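Local structure of glycosylation Associate Protein 3 (Streptococcus agalactiae serotype V, 6OYC) at residues C[192-197]-C[201-206]; C[224-229]-C[235-240]. The protein probably assists, as part of the Gap123 complex, the glycosylation and accessory Sec-dependent secretion of streptococcal surface proteins. All coordinates share one frame; numbering follows the deposited sequence.

Contacts 1 and 2 lie about 12 Å apart, centre to centre, on the same five-stranded parallel sheet: contact 1 leaves outermost strand 191-193, and contact 2 packs helix 231-243 against the central strand 223-227. Y240 of contact 2 joins them, because its OH is 2.6 Å from L203 O and 3.0 Å from L205 N, both probable hydrogen bonds, so one hydroxyl meets two backbone groups of the 201-206 loop. Beside it the CB of A236 packs 3.3 Å from L203 O. The strand order 2-1-3-4-5 is that of flavodoxin-like three-layer alpha/beta folds and recurs in the core of the alpha/beta hydrolases.

Contact 1: residues C[192-197]-C[201-206]; sequences LVSNPS and DSLILP
An Asx turn at N195 lies beside S202 in the loop between outermost strand 191-193 and helix 206-218, and the same side-chain amide bonds across to S202. The turn is defined by N195 OD1, which accepts from S197 N at 2.9 Å, with the donor tilted 22° from the carbonyl plane. The other branch of the amide, ND2, reaches S202 O at 2.7 Å with an N-H...O angle of 151°. This donor lies in the carbonyl plane of S202, on a lone pair. Both branches are thus engaged, which should limit rotation of the amide. CG stands anti to the backbone N (chi1 -166°), which extends the amide from a CB that already points toward 201-206 and brings ND2 to S202 O.

Segment 201-206 has a turn of its own: S202 OG accepts from I204 N at 3.1 Å, an ST turn, just ahead of L205, the N-cap residue of helix 206-218. In this parallel alpha/beta domain the two polar turns therefore bracket the passage from strand to helix.

Two leucines supply most of the apolar part of the contact. L205 crosses the N195 side chain at about a right angle and lays both methyls over one face of the amide, CD1 3.7 Å from N195 CA and CD2 3.4 Å from N195 ND2. L203 meets the backbone instead, its CD2 coming 3.5 Å from N195 N and 4.0 Å from S194 CA. The S194 hydroxyl is hydrogen-bonded to V169 O, and D201 forms a salt bridge with K28 through OD1. At the margin, P196 CD packs 4.3 Å from L205 CD1.

Contact 2: residues C[224-229]-C[235-240]; sequences INVIAY and FAALYY
V226 and A228 meet A237 as methyl groups within a beta-alpha-beta unit, in which helix 231-243 follows strand 223-227 and leads into strand 248-251. The two strand residues are two positions apart and point their CB atoms at the helix, whereas I227 between them points away and packs on L167 and L317. From the helix, A237 directs its CB at the strand, and the backbones come close there: V226 CA and A237 CA are 6.1 Å apart, a separation that the small alanine side chain permits.

V226 presents one branch. With CG1 anti to the backbone N (chi1 179°), that methyl stands over A237 CB at 4.1 Å, while CG2 of V226 is 6.0 Å from the same atom. The ring of Y240 approaches the same CG1 less closely, its CD2 being 4.5 Å away, with V226 itself also packing on I247 and L168. No hydrogen bond crosses the interface, so the evidence is for purely apolar packing, with 144 Å² buried.

The adjacent strand of the same sheet, 248-251, extends this surface through I251, which touches both A237 and L238. At A237 CB the directions to V226 CG1 and A228 CB diverge by about 88°, so the two strand residues approach the alanine methyl from distinct sides, A228 CB at 4.4 Å from A237 CB.

Contact 1: residues C[192-197]-C[201-206]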
ATOM      1  N   LEU C 192      -0.231  -4.330 -18.288  1.00 49.48           N
ATOM      2  CA  LEU C 192      -0.098  -3.988 -16.879  1.00 51.43           C
ATOM      3  C   LEU C 192      -0.327  -2.502 -16.654  1.00 52.32           C
ATOM      4  O   LEU C 192       0.249  -1.663 -17.354  1.00 52.69           O
ATOM      5  CB  LEU C 192       1.280  -4.374 -16.349  1.00 49.87           C
ATOM      6  CG  LEU C 192       1.776  -5.758 -16.733  1.00 52.52           C
ATOM      7  CD1 LEU C 192       3.145  -6.001 -16.120  1.00 62.64           C
ATOM      8  CD2 LEU C 192       0.797  -6.789 -16.270  1.00 49.43           C
ATOM      9  N   VAL C 193      -1.140  -2.178 -15.650  1.00 46.17           N
ATOM     10  CA  VAL C 193      -1.312  -0.798 -15.229  1.00 48.16           C
ATOM     11  C   VAL C 193      -1.223  -0.742 -13.713  1.00 46.80           C
ATOM     12  O   VAL C 193      -1.367  -1.750 -13.016  1.00 44.28           O
ATOM     13  CB  VAL C 193      -2.639  -0.184 -15.730  1.00 49.60           C
ATOM     14  CG1 VAL C 193      -2.572   0.041 -17.250  1.00 50.43           C
ATOM     15  CG2 VAL C 193      -3.821  -1.075 -15.376  1.00 42.44           C
ATOM     16  N   SER C 194      -0.946   0.456 -13.209  1.00 47.61           N
ATOM     17  CA  SER C 194      -0.860   0.675 -11.775  1.00 45.59           C
ATOM     18  C   SER C 194      -1.037   2.162 -11.510  1.00 51.66           C
ATOM     19  O   SER C 194      -1.135   2.971 -12.434  1.00 48.97           O
ATOM     20  CB  SER C 194       0.466   0.165 -11.207  1.00 46.19           C
ATOM     21  OG  SER C 194       0.388   0.011  -9.800  1.00 50.72           O
ATOM     22  N   ASN C 195      -1.102   2.504 -10.229  1.00 51.43           N
ATOM     23  CA  ASN C 195      -1.119   3.903  -9.821  1.00 55.13           C
ATOM     24  C   ASN C 195       0.275   4.497 -10.002  1.00 56.19           C
ATOM     25  O   ASN C 195       1.257   3.922  -9.519  1.00 56.93           O
ATOM     26  CB  ASN C 195      -1.568   4.024  -8.366  1.00 52.84           C
ATOM     27  CG  ASN C 195      -1.932   5.438  -7.984  1.00 54.31           C
ATOM     28  OD1 ASN C 195      -1.284   6.397  -8.403  1.00 57.74           O
ATOM     29  ND2 ASN C 195      -2.982   5.578  -7.182  1.00 50.00           N
ATOM     30  N   PRO C 196       0.410   5.629 -10.693  1.00 55.51           N
ATOM     31  CA  PRO C 196       1.741   6.198 -10.926  1.00 56.33           C
ATOM     32  C   PRO C 196       2.221   7.166  -9.855  1.00 56.49           C
ATOM     33  O   PRO C 196       3.412   7.512  -9.864  1.00 53.21           O
ATOM     34  CB  PRO C 196       1.557   6.920 -12.269  1.00 54.72           C
ATOM     35  CG  PRO C 196       0.143   7.384 -12.225  1.00 56.51           C
ATOM     36  CD  PRO C 196      -0.636   6.344 -11.445  1.00 56.97           C
ATOM     37  N   SER C 197       1.353   7.590  -8.934  1.00 52.51           N
ATOM     38  CA  SER C 197       1.736   8.556  -7.919  1.00 57.26           C
ATOM     39  C   SER C 197       2.708   7.936  -6.911  1.00 56.89           C
ATOM     40  O   SER C 197       2.930   6.720  -6.865  1.00 57.44           O
ATOM     41  CB  SER C 197       0.501   9.113  -7.206  1.00 56.30           C
ATOM     42  OG  SER C 197       0.005   8.229  -6.224  1.00 54.37           O
ATOM     43  N   ASP C 201      -2.016   4.047  -3.001  1.00 49.24           N
ATOM     44  CA  ASP C 201      -2.216   2.644  -3.347  1.00 50.50           C
ATOM     45  C   ASP C 201      -3.503   2.402  -4.123  1.00 47.39           C
ATOM     46  O   ASP C 201      -3.801   1.249  -4.454  1.00 43.29           O
ATOM     47  CB  ASP C 201      -2.243   1.772  -2.083  1.00 47.85           C
ATOM     48  CG  ASP C 201      -0.907   1.716  -1.391  1.00 57.82           C
ATOM     49  OD1 ASP C 201      -0.869   2.030  -0.172  1.00 59.02           O
ATOM     50  OD2 ASP C 201       0.100   1.354  -2.056  1.00 60.07           O
ATOM     51  N   SER C 202      -4.290   3.442  -4.385  1.00 45.15           N
ATOM     52  CA  SER C 202      -5.588   3.235  -5.006  1.00 46.98           C
ATOM     53  C   SER C 202      -5.428   2.888  -6.474  1.00 46.02           C
ATOM     54  O   SER C 202      -4.543   3.408  -7.163  1.00 44.74           O
ATOM     55  CB  SER C 202      -6.466   4.474  -4.874  1.00 49.08           C
ATOM     56  OG  SER C 202      -7.627   4.336  -5.677  1.00 48.59           O
ATOM     57  N   LEU C 203      -6.293   1.996  -6.949  1.00 42.21           N
ATOM     58  CA  LEU C 203      -6.375   1.680  -8.364  1.00 46.42           C
ATOM     59  C   LEU C 203      -7.683   2.158  -8.984  1.00 43.32           C
ATOM     60  O   LEU C 203      -7.972   1.830 -10.135  1.00 41.82           O
ATOM     61  CB  LEU C 203      -6.179   0.179  -8.569  1.00 40.97           C
ATOM     62  CG  LEU C 203      -4.755  -0.206  -8.176  1.00 46.01           C
ATOM     63  CD1 LEU C 203      -4.547  -1.716  -8.211  1.00 44.40           C
ATOM     64  CD2 LEU C 203      -3.758   0.505  -9.077  1.00 45.48           C
ATOM     65  N   ILE C 204      -8.481   2.917  -8.242  1.00 42.51           N
ATOM     66  CA  ILE C 204      -9.642   3.603  -8.788  1.00 43.42           C
ATOM     67  C   ILE C 204      -9.151   4.986  -9.189  1.00 45.54           C
ATOM     68  O   ILE C 204      -9.004   5.871  -8.348  1.00 49.90           O
ATOM     69  CB  ILE C 204     -10.783   3.661  -7.772  1.00 44.59           C
ATOM     70  CG1 ILE C 204     -11.213   2.238  -7.427  1.00 38.33           C
ATOM     71  CG2 ILE C 204     -11.950   4.499  -8.301  1.00 47.09           C
ATOM     72  CD1 ILE C 204     -12.289   2.137  -6.404  1.00 38.37           C
ATOM     73  N   LEU C 205      -8.844   5.157 -10.474  1.00 45.94           N
ATOM     74  CA  LEU C 205      -8.147   6.349 -10.950  1.00 46.10           C
ATOM     75  C   LEU C 205      -8.931   7.005 -12.080  1.00 52.20           C
ATOM     76  O   LEU C 205      -9.225   6.350 -13.099  1.00 49.55           O
ATOM     77  CB  LEU C 205      -6.735   5.999 -11.423  1.00 46.05           C
ATOM     78  CG  LEU C 205      -5.890   5.375 -10.314  1.00 49.65           C
ATOM     79  CD1 LEU C 205      -4.577   4.846 -10.848  1.00 47.50           C
ATOM     80  CD2 LEU C 205      -5.672   6.380  -9.175  1.00 43.42           C
ATOM     81  N   PRO C 206      -9.266   8.291 -11.951  1.00 50.78           N
ATOM     82  CA  PRO C 206      -9.974   8.991 -13.034  1.00 51.73           C
ATOM     83  C   PRO C 206      -9.284   8.872 -14.377  1.00 53.35           C
ATOM     84  O   PRO C 206      -9.969   8.826 -15.411  1.00 52.67           O
ATOM     85  CB  PRO C 206     -10.007  10.444 -12.545  1.00 54.87           C
ATOM     86  CG  PRO C 206      -9.898  10.342 -11.043  1.00 58.76           C
ATOM     87  CD  PRO C 206      -8.994   9.165 -10.796  1.00 55.39           C
TER

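Contact 2: residues C[224-229]-C[235-240]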
ATOM      1  N   ILE C 224     -12.917  -6.173 -23.053  1.00 52.20           N
ATOM      2  CA  ILE C 224     -11.973  -5.791 -22.012  1.00 48.35           C
ATOM      3  C   ILE C 224     -12.255  -6.634 -20.775  1.00 47.97           C
ATOM      4  O   ILE C 224     -13.382  -6.657 -20.264  1.00 49.68           O
ATOM      5  CB  ILE C 224     -12.054  -4.295 -21.690  1.00 49.38           C
ATOM      6  CG1 ILE C 224     -11.762  -3.470 -22.946  1.00 53.80           C
ATOM      7  CG2 ILE C 224     -11.065  -3.928 -20.560  1.00 48.08           C
ATOM      8  CD1 ILE C 224     -11.735  -1.969 -22.692  1.00 47.43           C
ATOM      9  N   ASN C 225     -11.235  -7.344 -20.314  1.00 48.25           N
ATOM     10  CA  ASN C 225     -11.251  -8.011 -19.024  1.00 46.69           C
ATOM     11  C   ASN C 225     -10.300  -7.274 -18.089  1.00 46.55           C
ATOM     12  O   ASN C 225      -9.164  -6.959 -18.468  1.00 46.38           O
ATOM     13  CB  ASN C 225     -10.845  -9.475 -19.155  1.00 44.74           C
ATOM     14  CG  ASN C 225     -11.731 -10.238 -20.105  1.00 47.35           C
ATOM     15  OD1 ASN C 225     -12.917 -10.432 -19.844  1.00 49.59           O
ATOM     16  ND2 ASN C 225     -11.154 -10.696 -21.211  1.00 49.01           N
ATOM     17  N   VAL C 226     -10.771  -6.972 -16.887  1.00 44.12           N
ATOM     18  CA  VAL C 226      -9.950  -6.337 -15.865  1.00 41.23           C
ATOM     19  C   VAL C 226      -9.683  -7.387 -14.792  1.00 40.47           C
ATOM     20  O   VAL C 226     -10.615  -7.852 -14.121  1.00 37.60           O
ATOM     21  CB  VAL C 226     -10.624  -5.083 -15.298  1.00 41.74           C
ATOM     22  CG1 VAL C 226      -9.767  -4.466 -14.218  1.00 40.06           C
ATOM     23  CG2 VAL C 226     -10.867  -4.071 -16.425  1.00 41.40           C
ATOM     24  N   ILE C 227      -8.412  -7.797 -14.681  1.00 41.07           N
ATOM     25  CA  ILE C 227      -7.950  -8.845 -13.772  1.00 38.46           C
ATOM     26  C   ILE C 227      -7.201  -8.215 -12.603  1.00 42.85           C
ATOM     27  O   ILE C 227      -6.360  -7.325 -12.797  1.00 41.48           O
ATOM     28  CB  ILE C 227      -7.030  -9.843 -14.498  1.00 44.48           C
ATOM     29  CG1 ILE C 227      -7.729 -10.438 -15.721  1.00 48.01           C
ATOM     30  CG2 ILE C 227      -6.543 -10.932 -13.547  1.00 41.15           C
ATOM     31  CD1 ILE C 227      -6.901 -10.322 -16.976  1.00 45.38           C
ATOM     32  N   ALA C 228      -7.477  -8.705 -11.392  1.00 44.67           N
ATOM     33  CA  ALA C 228      -6.744  -8.286 -10.203  1.00 40.87           C
ATOM     34  C   ALA C 228      -6.489  -9.478  -9.286  1.00 40.57           C
ATOM     35  O   ALA C 228      -7.140 -10.519  -9.390  1.00 40.17           O
ATOM     36  CB  ALA C 228      -7.495  -7.199  -9.446  1.00 41.18           C
ATOM     37  N   TYR C 229      -5.528  -9.298  -8.371  1.00 41.29           N
ATOM     38  CA  TYR C 229      -5.091 -10.339  -7.443  1.00 37.85           C
ATOM     39  C   TYR C 229      -4.911  -9.873  -5.997  1.00 40.68           C
ATOM     40  O   TYR C 229      -4.673 -10.720  -5.129  1.00 40.31           O
ATOM     41  CB  TYR C 229      -3.757 -10.934  -7.914  1.00 37.60           C
ATOM     42  CG  TYR C 229      -2.669  -9.902  -7.950  1.00 40.77           C
ATOM     43  CD1 TYR C 229      -2.476  -9.110  -9.082  1.00 40.51           C
ATOM     44  CD2 TYR C 229      -1.848  -9.689  -6.844  1.00 38.19           C
ATOM     45  CE1 TYR C 229      -1.488  -8.154  -9.116  1.00 39.88           C
ATOM     46  CE2 TYR C 229      -0.861  -8.729  -6.871  1.00 39.62           C
ATOM     47  CZ  TYR C 229      -0.683  -7.965  -8.010  1.00 42.14           C
ATOM     48  OH  TYR C 229       0.301  -6.999  -8.038  1.00 42.25           O
ATOM     49  N   PHE C 235     -10.742  -4.365  -5.479  1.00 36.18           N
ATOM     50  CA  PHE C 235     -11.717  -3.316  -5.204  1.00 37.66           C
ATOM     51  C   PHE C 235     -11.935  -2.441  -6.432  1.00 39.82           C
ATOM     52  O   PHE C 235     -13.076  -2.193  -6.835  1.00 40.18           O
ATOM     53  CB  PHE C 235     -11.245  -2.481  -4.020  1.00 38.75           C
ATOM     54  CG  PHE C 235     -12.274  -1.535  -3.486  1.00 39.30           C
ATOM     55  CD1 PHE C 235     -13.576  -1.953  -3.269  1.00 42.16           C
ATOM     56  CD2 PHE C 235     -11.928  -0.232  -3.160  1.00 38.11           C
ATOM     57  CE1 PHE C 235     -14.526  -1.077  -2.766  1.00 43.97           C
ATOM     58  CE2 PHE C 235     -12.867   0.645  -2.643  1.00 44.86           C
ATOM     59  CZ  PHE C 235     -14.172   0.222  -2.457  1.00 46.05           C
ATOM     60  N   ALA C 236     -10.845  -1.962  -7.037  1.00 36.80           N
ATOM     61  CA  ALA C 236     -10.956  -1.189  -8.267  1.00 38.92           C
ATOM     62  C   ALA C 236     -11.680  -1.970  -9.362  1.00 41.55           C
ATOM     63  O   ALA C 236     -12.562  -1.424 -10.039  1.00 41.41           O
ATOM     64  CB  ALA C 236      -9.569  -0.760  -8.742  1.00 38.16           C
ATOM     65  N   ALA C 237     -11.327  -3.248  -9.546  1.00 39.08           N
ATOM     66  CA  ALA C 237     -11.980  -4.056 -10.575  1.00 37.77           C
ATOM     67  C   ALA C 237     -13.489  -4.106 -10.371  1.00 41.20           C
ATOM     68  O   ALA C 237     -14.252  -4.041 -11.339  1.00 41.42           O
ATOM     69  CB  ALA C 237     -11.398  -5.470 -10.594  1.00 35.26           C
ATOM     70  N   LEU C 238     -13.945  -4.220  -9.121  1.00 39.86           N
ATOM     71  CA  LEU C 238     -15.381  -4.195  -8.867  1.00 41.16           C
ATOM     72  C   LEU C 238     -15.980  -2.868  -9.305  1.00 44.10           C
ATOM     73  O   LEU C 238     -17.095  -2.823  -9.838  1.00 43.52           O
ATOM     74  CB  LEU C 238     -15.669  -4.432  -7.382  1.00 39.29           C
ATOM     75  CG  LEU C 238     -15.397  -5.815  -6.789  1.00 40.80           C
ATOM     76  CD1 LEU C 238     -15.452  -5.716  -5.275  1.00 35.83           C
ATOM     77  CD2 LEU C 238     -16.392  -6.849  -7.303  1.00 35.00           C
ATOM     78  N   TYR C 239     -15.247  -1.774  -9.080  1.00 42.45           N
ATOM     79  CA  TYR C 239     -15.751  -0.445  -9.396  1.00 43.21           C
ATOM     80  C   TYR C 239     -15.838  -0.240 -10.904  1.00 43.63           C
ATOM     81  O   TYR C 239     -16.844   0.263 -11.422  1.00 41.92           O
ATOM     82  CB  TYR C 239     -14.846   0.609  -8.759  1.00 39.11           C
ATOM     83  CG  TYR C 239     -15.078   2.003  -9.284  1.00 42.24           C
ATOM     84  CD1 TYR C 239     -16.017   2.845  -8.691  1.00 44.55           C
ATOM     85  CD2 TYR C 239     -14.363   2.480 -10.373  1.00 40.94           C
ATOM     86  CE1 TYR C 239     -16.231   4.130  -9.168  1.00 47.34           C
ATOM     87  CE2 TYR C 239     -14.574   3.753 -10.861  1.00 44.61           C
ATOM     88  CZ  TYR C 239     -15.508   4.577 -10.257  1.00 49.99           C
ATOM     89  OH  TYR C 239     -15.706   5.851 -10.748  1.00 51.97           O
ATOM     90  N   TYR C 240     -14.779  -0.606 -11.622  1.00 40.46           N
ATOM     91  CA  TYR C 240     -14.814  -0.500 -13.073  1.00 44.15           C
ATOM     92  C   TYR C 240     -15.961  -1.329 -13.658  1.00 46.51           C
ATOM     93  O   TYR C 240     -16.659  -0.869 -14.572  1.00 45.47           O
ATOM     94  CB  TYR C 240     -13.452  -0.910 -13.650  1.00 39.00           C
ATOM     95  CG  TYR C 240     -12.341   0.057 -13.260  1.00 39.90           C
ATOM     96  CD1 TYR C 240     -12.544   1.429 -13.323  1.00 41.90           C
ATOM     97  CD2 TYR C 240     -11.107  -0.397 -12.807  1.00 37.31           C
ATOM     98  CE1 TYR C 240     -11.552   2.320 -12.965  1.00 44.54           C
ATOM     99  CE2 TYR C 240     -10.101   0.496 -12.452  1.00 38.15           C
ATOM    100  CZ  TYR C 240     -10.333   1.853 -12.527  1.00 39.57           C
ATOM    101  OH  TYR C 240      -9.366   2.767 -12.172  1.00 39.41           O
TER